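Local coordinates for protein 2-dehydropantoate 2-reductase (Geobacter metallireducens, PDB 3HN2) that probably catalyses the NADPH-dependent reduction of 2-dehydropantoate to (R)-pantoate, the second step of the branch of pantothenate biosynthesis that makes pantoate, at residues A[33-38]-A[130-135]; A[216-221]-A[244-249]; A[227-230]-A[235-238]. All coordinates share one frame; numbering follows the deposited sequence.

Contact 1 (A[33-38]-A[130-135]); sequences RRDYEA and SNRGEP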
loop_
_atom_site.group_PDB
_atom_site.type_symbol
_atom_site.label_atom_id
_atom_site.label_comp_id
_atom_site.label_asym_id
_atom_site.label_seq_id
_atom_site.Cartn_x
_atom_site.Cartn_y
_atom_site.Cartn_z
ATOM N N ARG A 33 22.547 -16.658 17.086
ATOM C CA ARG A 33 23.403 -16.062 18.101
ATOM C C ARG A 33 22.625 -15.905 19.405
ATOM O O ARG A 33 22.813 -16.677 20.344
ATOM C CB ARG A 33 23.932 -14.706 17.616
ATOM C CG ARG A 33 25.063 -14.121 18.448
ATOM C CD ARG A 33 25.129 -12.619 18.267
ATOM N NE ARG A 33 26.044 -11.983 19.211
ATOM C CZ ARG A 33 26.969 -11.084 18.881
ATOM N NH1 ARG A 33 27.751 -10.563 19.814
ATOM N NH2 ARG A 33 27.111 -10.696 17.620
ATOM N N ARG A 34 21.742 -14.908 19.440
ATOM C CA ARG A 34 20.941 -14.578 20.619
ATOM C C ARG A 34 20.004 -15.717 21.046
ATOM O O ARG A 34 19.866 -16.005 22.238
ATOM C CB ARG A 34 20.173 -13.271 20.367
ATOM C CG ARG A 34 18.939 -13.050 21.235
ATOM C CD ARG A 34 18.698 -11.573 21.510
ATOM N NE ARG A 34 19.595 -11.056 22.544
ATOM C CZ ARG A 34 19.359 -11.117 23.854
ATOM N NH1 ARG A 34 18.246 -11.676 24.317
ATOM N NH2 ARG A 34 20.240 -10.617 24.710
ATOM N N ASP A 35 19.390 -16.378 20.070
ATOM C CA ASP A 35 18.426 -17.435 20.357
ATOM C C ASP A 35 18.739 -18.757 19.649
ATOM O O ASP A 35 17.936 -19.256 18.859
ATOM C CB ASP A 35 16.996 -16.962 20.053
ATOM C CG ASP A 35 16.902 -16.104 18.792
ATOM O OD1 ASP A 35 17.778 -16.212 17.904
ATOM O OD2 ASP A 35 15.935 -15.318 18.688
ATOM N N TYR A 36 19.911 -19.317 19.943
ATOM C CA TYR A 36 20.282 -20.643 19.455
ATOM C C TYR A 36 19.510 -21.716 20.216
ATOM O O TYR A 36 18.947 -22.629 19.614
ATOM C CB TYR A 36 21.794 -20.868 19.593
ATOM C CG TYR A 36 22.252 -22.289 19.316
ATOM C CD1 TYR A 36 22.565 -23.158 20.363
ATOM C CD2 TYR A 36 22.380 -22.760 18.008
ATOM C CE1 TYR A 36 22.986 -24.464 20.116
ATOM C CE2 TYR A 36 22.803 -24.066 17.749
ATOM C CZ TYR A 36 23.105 -24.911 18.807
ATOM O OH TYR A 36 23.523 -26.201 18.561
ATOM N N GLU A 37 19.487 -21.577 21.539
ATOM C CA GLU A 37 18.896 -22.560 22.448
ATOM C C GLU A 37 17.374 -22.686 22.335
ATOM O O GLU A 37 16.821 -23.761 22.564
ATOM C CB GLU A 37 19.311 -22.254 23.894
ATOM C CG GLU A 37 19.268 -20.771 24.260
ATOM C CD GLU A 37 20.348 -20.374 25.254
ATOM O OE1 GLU A 37 20.476 -21.043 26.301
ATOM O OE2 GLU A 37 21.068 -19.386 24.989
ATOM N N ALA A 38 16.714 -21.590 21.971
ATOM C CA ALA A 38 15.261 -21.574 21.805
ATOM C C ALA A 38 14.810 -22.288 20.530
ATOM O O ALA A 38 13.712 -22.842 20.479
ATOM C CB ALA A 38 14.749 -20.153 21.825
ATOM N N SER A 130 7.895 -6.750 8.643
ATOM C CA SER A 130 8.133 -7.803 9.630
ATOM C C SER A 130 8.756 -7.307 10.929
ATOM O O SER A 130 9.912 -6.884 10.948
ATOM C CB SER A 130 9.013 -8.915 9.037
ATOM O OG SER A 130 10.297 -8.429 8.693
ATOM N N ASN A 131 7.979 -7.350 12.007
ATOM C CA ASN A 131 8.548 -7.287 13.347
ATOM C C ASN A 131 8.750 -8.719 13.836
ATOM O O ASN A 131 7.993 -9.612 13.470
ATOM C CB ASN A 131 7.686 -6.443 14.309
ATOM C CG ASN A 131 6.396 -7.142 14.741
ATOM O OD1 ASN A 131 5.349 -6.981 14.113
ATOM N ND2 ASN A 131 6.468 -7.905 15.829
ATOM N N ARG A 132 9.786 -8.946 14.632
ATOM C CA ARG A 132 10.051 -10.279 15.164
ATOM C C ARG A 132 9.896 -10.275 16.678
ATOM O O ARG A 132 9.387 -9.310 17.253
ATOM C CB ARG A 132 11.464 -10.736 14.771
ATOM C CG ARG A 132 12.582 -9.801 15.237
ATOM C CD ARG A 132 13.944 -10.266 14.745
ATOM N NE ARG A 132 14.507 -11.337 15.566
ATOM C CZ ARG A 132 15.424 -11.158 16.514
ATOM N NH1 ARG A 132 15.895 -9.945 16.777
ATOM N NH2 ARG A 132 15.872 -12.197 17.204
ATOM N N GLY A 133 10.304 -11.366 17.320
ATOM C CA GLY A 133 10.722 -11.281 18.709
ATOM C C GLY A 133 9.942 -11.939 19.824
ATOM O O GLY A 133 9.423 -11.257 20.703
ATOM N N GLU A 134 9.863 -13.262 19.780
ATOM C CA GLU A 134 9.707 -14.074 20.977
ATOM C C GLU A 134 10.609 -15.266 20.706
ATOM O O GLU A 134 10.129 -16.291 20.221
ATOM C CB GLU A 134 8.259 -14.527 21.211
ATOM C CG GLU A 134 7.262 -13.447 21.658
ATOM C CD GLU A 134 7.652 -12.741 22.953
ATOM O OE1 GLU A 134 8.101 -13.414 23.907
ATOM O OE2 GLU A 134 7.494 -11.502 23.019
ATOM N N PRO A 135 11.914 -15.137 21.036
ATOM C CA PRO A 135 13.049 -15.924 20.562
ATOM C C PRO A 135 12.696 -17.194 19.781
ATOM O O PRO A 135 12.426 -18.243 20.369
ATOM C CB PRO A 135 13.794 -16.223 21.863
ATOM C CG PRO A 135 13.528 -14.960 22.722
ATOM C CD PRO A 135 12.376 -14.195 22.070
#

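Contact 2 (A[216-221]-A[244-249]); sequences LVRGIM and DMLEFT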
loop_
_atom_site.group_PDB
_atom_site.type_symbol
_atom_site.label_atom_id
_atom_site.label_comp_id
_atom_site.label_asym_id
_atom_site.label_seq_id
_atom_site.Cartn_x
_atom_site.Cartn_y
_atom_site.Cartn_z
ATOM N N LEU A 216 7.442 18.146 2.800
ATOM C CA LEU A 216 8.750 17.788 3.332
ATOM C C LEU A 216 9.231 16.463 2.736
ATOM O O LEU A 216 10.341 16.389 2.229
ATOM C CB LEU A 216 8.680 17.649 4.847
ATOM C CG LEU A 216 9.857 18.032 5.750
ATOM C CD1 LEU A 216 9.859 17.065 6.921
ATOM C CD2 LEU A 216 11.232 18.055 5.073
ATOM N N VAL A 217 8.378 15.438 2.819
ATOM C CA VAL A 217 8.647 14.121 2.264
ATOM C C VAL A 217 8.976 14.230 0.782
ATOM O O VAL A 217 9.969 13.662 0.334
ATOM C CB VAL A 217 7.475 13.139 2.526
ATOM C CG1 VAL A 217 7.636 11.851 1.740
ATOM C CG2 VAL A 217 7.415 12.800 3.987
ATOM N N ARG A 218 8.176 15.006 0.047
ATOM C CA ARG A 218 8.460 15.324 -1.358
ATOM C C ARG A 218 9.881 15.845 -1.563
ATOM O O ARG A 218 10.581 15.373 -2.449
ATOM C CB ARG A 218 7.471 16.357 -1.897
ATOM C CG ARG A 218 6.137 15.791 -2.326
ATOM C CD ARG A 218 5.180 16.911 -2.661
ATOM N NE ARG A 218 3.788 16.508 -2.478
ATOM C CZ ARG A 218 2.827 17.311 -2.026
ATOM N NH1 ARG A 218 1.590 16.851 -1.894
ATOM N NH2 ARG A 218 3.101 18.568 -1.694
ATOM N N GLY A 219 10.285 16.810 -0.734
ATOM C CA GLY A 219 11.586 17.455 -0.836
ATOM C C GLY A 219 12.733 16.516 -0.518
ATOM O O GLY A 219 13.739 16.490 -1.241
ATOM N N ILE A 220 12.575 15.746 0.559
ATOM C CA ILE A 220 13.541 14.718 0.939
ATOM C C ILE A 220 13.718 13.732 -0.216
ATOM O O ILE A 220 14.848 13.438 -0.627
ATOM C CB ILE A 220 13.108 13.978 2.228
ATOM C CG1 ILE A 220 13.223 14.904 3.437
ATOM C CG2 ILE A 220 13.965 12.728 2.464
ATOM C CD1 ILE A 220 12.413 14.438 4.646
ATOM N N MET A 221 12.586 13.269 -0.747
ATOM C CA MET A 221 12.541 12.355 -1.881
ATOM C C MET A 221 13.236 12.869 -3.135
ATOM O O MET A 221 14.026 12.136 -3.747
ATOM C CB MET A 221 11.108 12.000 -2.210
ATOM C CG MET A 221 10.547 10.958 -1.287
ATOM S SD MET A 221 9.045 10.248 -1.964
ATOM C CE MET A 221 8.767 9.051 -0.680
ATOM N N ASP A 244 4.434 8.431 -6.700
ATOM C CA ASP A 244 4.209 7.002 -6.623
ATOM C C ASP A 244 4.588 6.368 -5.279
ATOM O O ASP A 244 4.056 5.318 -4.954
ATOM C CB ASP A 244 4.920 6.290 -7.791
ATOM C CG ASP A 244 4.361 6.694 -9.161
ATOM O OD1 ASP A 244 3.142 6.947 -9.268
ATOM O OD2 ASP A 244 5.139 6.756 -10.135
ATOM N N MET A 245 5.497 6.969 -4.501
ATOM C CA MET A 245 5.801 6.418 -3.169
ATOM C C MET A 245 4.945 7.168 -2.126
ATOM O O MET A 245 4.721 6.692 -1.011
ATOM C CB MET A 245 7.294 6.530 -2.811
ATOM C CG MET A 245 8.298 5.815 -3.760
ATOM S SD MET A 245 7.793 4.154 -4.243
ATOM C CE MET A 245 8.294 3.190 -2.832
ATOM N N LEU A 246 4.475 8.349 -2.509
ATOM C CA LEU A 246 3.552 9.123 -1.702
ATOM C C LEU A 246 2.232 8.361 -1.607
ATOM O O LEU A 246 1.695 8.174 -0.513
ATOM C CB LEU A 246 3.358 10.504 -2.341
ATOM C CG LEU A 246 3.212 11.795 -1.529
ATOM C CD1 LEU A 246 4.074 11.838 -0.275
ATOM C CD2 LEU A 246 3.535 12.986 -2.427
ATOM N N GLU A 247 1.747 7.881 -2.752
ATOM C CA GLU A 247 0.493 7.121 -2.828
ATOM C C GLU A 247 0.640 5.679 -2.340
ATOM O O GLU A 247 -0.303 5.116 -1.795
ATOM C CB GLU A 247 -0.061 7.127 -4.256
ATOM C CG GLU A 247 -0.626 8.470 -4.724
ATOM C CD GLU A 247 -1.084 8.446 -6.180
ATOM O OE1 GLU A 247 -1.364 9.530 -6.737
ATOM O OE2 GLU A 247 -1.165 7.346 -6.772
ATOM N N PHE A 248 1.820 5.093 -2.553
ATOM C CA PHE A 248 2.122 3.715 -2.138
ATOM C C PHE A 248 2.097 3.565 -0.623
ATOM O O PHE A 248 1.502 2.624 -0.103
ATOM C CB PHE A 248 3.483 3.281 -2.707
ATOM C CG PHE A 248 4.009 1.980 -2.159
ATOM C CD1 PHE A 248 3.539 0.764 -2.643
ATOM C CD2 PHE A 248 5.012 1.974 -1.190
ATOM C CE1 PHE A 248 4.033 -0.436 -2.150
ATOM C CE2 PHE A 248 5.512 0.779 -0.689
ATOM C CZ PHE A 248 5.025 -0.430 -1.173
ATOM N N THR A 249 2.734 4.507 0.073
ATOM C CA THR A 249 2.838 4.489 1.536
ATOM C C THR A 249 1.479 4.790 2.186
ATOM O O THR A 249 1.244 4.435 3.337
ATOM C CB THR A 249 3.930 5.482 2.040
ATOM O OG1 THR A 249 4.961 5.597 1.058
ATOM C CG2 THR A 249 4.582 5.004 3.323
#

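Contact 3 (A[227-230]-A[235-238]); sequences GANA and TFIA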
loop_
_atom_site.group_PDB
_atom_site.type_symbol
_atom_site.label_atom_id
_atom_site.label_comp_id
_atom_site.label_asym_id
_atom_site.label_seq_id
_atom_site.Cartn_x
_atom_site.Cartn_y
_atom_site.Cartn_z
ATOM N N GLY A 227 20.560 12.693 -6.015
ATOM C CA GLY A 227 21.765 11.971 -5.640
ATOM C C GLY A 227 21.872 10.644 -6.360
ATOM O O GLY A 227 22.969 10.110 -6.521
ATOM N N ALA A 228 20.731 10.114 -6.795
ATOM C CA ALA A 228 20.692 8.862 -7.544
ATOM C C ALA A 228 21.052 9.073 -9.007
ATOM O O ALA A 228 21.813 8.302 -9.575
ATOM C CB ALA A 228 19.327 8.222 -7.436
ATOM N N ASN A 229 20.500 10.124 -9.608
ATOM C CA ASN A 229 20.634 10.355 -11.044
ATOM C C ASN A 229 22.030 10.742 -11.506
ATOM O O ASN A 229 22.374 10.549 -12.674
ATOM C CB ASN A 229 19.601 11.373 -11.519
ATOM C CG ASN A 229 18.214 10.781 -11.604
ATOM O OD1 ASN A 229 18.056 9.584 -11.871
ATOM N ND2 ASN A 229 17.192 11.615 -11.379
ATOM N N ALA A 230 22.833 11.265 -10.589
ATOM C CA ALA A 230 24.216 11.586 -10.897
ATOM C C ALA A 230 25.186 10.518 -10.372
ATOM O O ALA A 230 26.305 10.834 -9.970
ATOM C CB ALA A 230 24.567 12.958 -10.354
ATOM N N THR A 235 19.722 3.986 -16.449
ATOM C CA THR A 235 18.478 4.687 -16.762
ATOM C C THR A 235 18.063 5.632 -15.620
ATOM O O THR A 235 18.056 5.245 -14.448
ATOM C CB THR A 235 17.337 3.704 -17.177
ATOM O OG1 THR A 235 16.085 4.394 -17.209
ATOM C CG2 THR A 235 17.238 2.514 -16.221
ATOM N N PHE A 236 17.736 6.871 -15.983
ATOM C CA PHE A 236 17.434 7.939 -15.022
ATOM C C PHE A 236 16.141 7.718 -14.253
ATOM O O PHE A 236 15.107 7.405 -14.844
ATOM C CB PHE A 236 17.371 9.295 -15.733
ATOM C CG PHE A 236 18.679 10.034 -15.754
ATOM C CD1 PHE A 236 18.798 11.269 -15.125
ATOM C CD2 PHE A 236 19.793 9.501 -16.398
ATOM C CE1 PHE A 236 20.006 11.964 -15.138
ATOM C CE2 PHE A 236 21.006 10.186 -16.413
ATOM C CZ PHE A 236 21.111 11.419 -15.781
ATOM N N ILE A 237 16.211 7.863 -12.932
ATOM C CA ILE A 237 15.011 7.868 -12.093
ATOM C C ILE A 237 14.348 9.218 -12.261
ATOM O O ILE A 237 14.948 10.261 -11.979
ATOM C CB ILE A 237 15.321 7.617 -10.595
ATOM C CG1 ILE A 237 16.146 6.334 -10.421
ATOM C CG2 ILE A 237 14.030 7.549 -9.785
ATOM C CD1 ILE A 237 16.691 6.129 -9.029
ATOM N N ALA A 238 13.124 9.191 -12.766
ATOM C CA ALA A 238 12.342 10.404 -12.937
ATOM C C ALA A 238 11.730 10.748 -11.605
ATOM O O ALA A 238 11.480 9.853 -10.801
ATOM C CB ALA A 238 11.249 10.172 -13.965
#

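Contact 1 (A[33-38]-A[130-135])
A salt bridge between D35 and R132, flanked by a small apolar patch on P135, joins the turn that follows strand 28-31 to the loop between strands 121-129 and 137-140. The two charged side chains reach for one another from opposite directions. OD2 of D35 lies 3.5 Å from NH2 of R132. It alone approaches, at the edge of the guanidinium and in its plane, with the carboxylate plane at 90° to it, so the pair is single-pronged. R132 gets there on a chain bent at chi3 (-81°). D35 lies in the turn after the second strand (28-31) of a Rossmann-type nucleotide-binding fold, just before helix 36-41, and R132 also packs on A12, within the glycine-rich turn after strand 5-8 that resembles a GxGxxG motif; in such folds this region typically borders the dinucleotide site. R267 brings a second guanidinium close to that of R132, a cluster of positive charge that the carboxylate of D35 would partly offset. P135 lies alongside, its CB 3.8 Å from CB of D35. In the first turn of helix 36-41, CB of A38 sits 4.0 Å from CB of P135 and 3.3 Å from the P135 carbonyl O.

Contact 2 (A[216-221]-A[244-249])
L246 reaches out of helix 241-249 toward helix 211-229, and its two methyls meet different residues, V217 and R218. Its CB starts off to one side of the facing helix, and the branch beyond CG turns inward. From there CD1 extends to V217, meeting CG1 at 4.1 Å, while CD2 comes to the aliphatic stem of R218, 3.8 Å from CG, and on to NE at 3.5 Å. That second methyl sits at the edge of the guanidinium, near its plane, with the two side chains crossing at about a right angle. A separate contact is made by M221, extended beyond CG (chi2 -165°), which carries its terminal CE to 3.6 Å from CB of M245. M245 offers only the root of its side chain, because bends at chi2 and chi3 fold the thioether away. The axes of segments 216-221 and 244-249 come within 11.0 Å, with 130° between their N-to-C directions, in the helical C-terminal domain of the ketopantoate reductase family. F193 of helix 179-200 packs on both V217 and M221. No hydrogen bond or salt bridge links the two segments, so the contact rests on van der Waals packing of mostly apolar groups, with one methyl against the guanidinium edge of R218.

Contact 3 (A[227-230]-A[235-238])
The carboxamide of N229 presents its polar end to the backbone of I237, while the ring of F236 lies close by at a small angle to it, and these two relations define the contact. Toward I237 the amide acts as a two-pronged clamp: OD1 accepts from the backbone N of I237 at 2.7 Å, and ND2 donates to the carbonyl O of the same residue at 2.7 Å. The second bond is the straighter, with an N-H...O angle of 156°; it runs in the plane of the carbonyl and close to that of the amide. The first is more bent (131°), its donor tilted slightly from the N229 carbonyl plane. One asparagine amide thus pairs with both the N-H and the C=O of a single residue, as a neighbouring peptide would, which fixes its rotation. N229 directs the group outward from the last turn of helix 211-229. The ring of F236 is turned only 21° from the amide plane, its CD1 3.6 Å from CG of N229, and the side chains pass one another at a slant. Beside these bonds, CD1 of I237 meets CB of A228 at 3.7 Å. In the C-terminal domain of the ketopantoate reductase family, the contact ties the C-terminal end of helix 211-229 to the connection leading into helix 241-249, with W184 of helix 179-200 packing against A228 and I237 and R181 donating to the carbonyl O of T235.

The three contacts divide between the two parts of the subunit. Contact 1 belongs to the Rossmann-type half, and contacts 2 and 3 to the helical C-terminal half, with centres about 33 Å and 39 Å from that of contact 1. Contacts 2 and 3 lie about 16 Å apart between centres, about 7 Å at their nearest atoms, and share helix 211-229: contact 3 fastens its end to the connection that follows, and contact 2 packs its middle against helix 241-249, to which that connection leads. Both also lean on helix 179-200. Of the three, contact 1 alone adjoins the glycine-rich turn, where NADPH would be expected to bind.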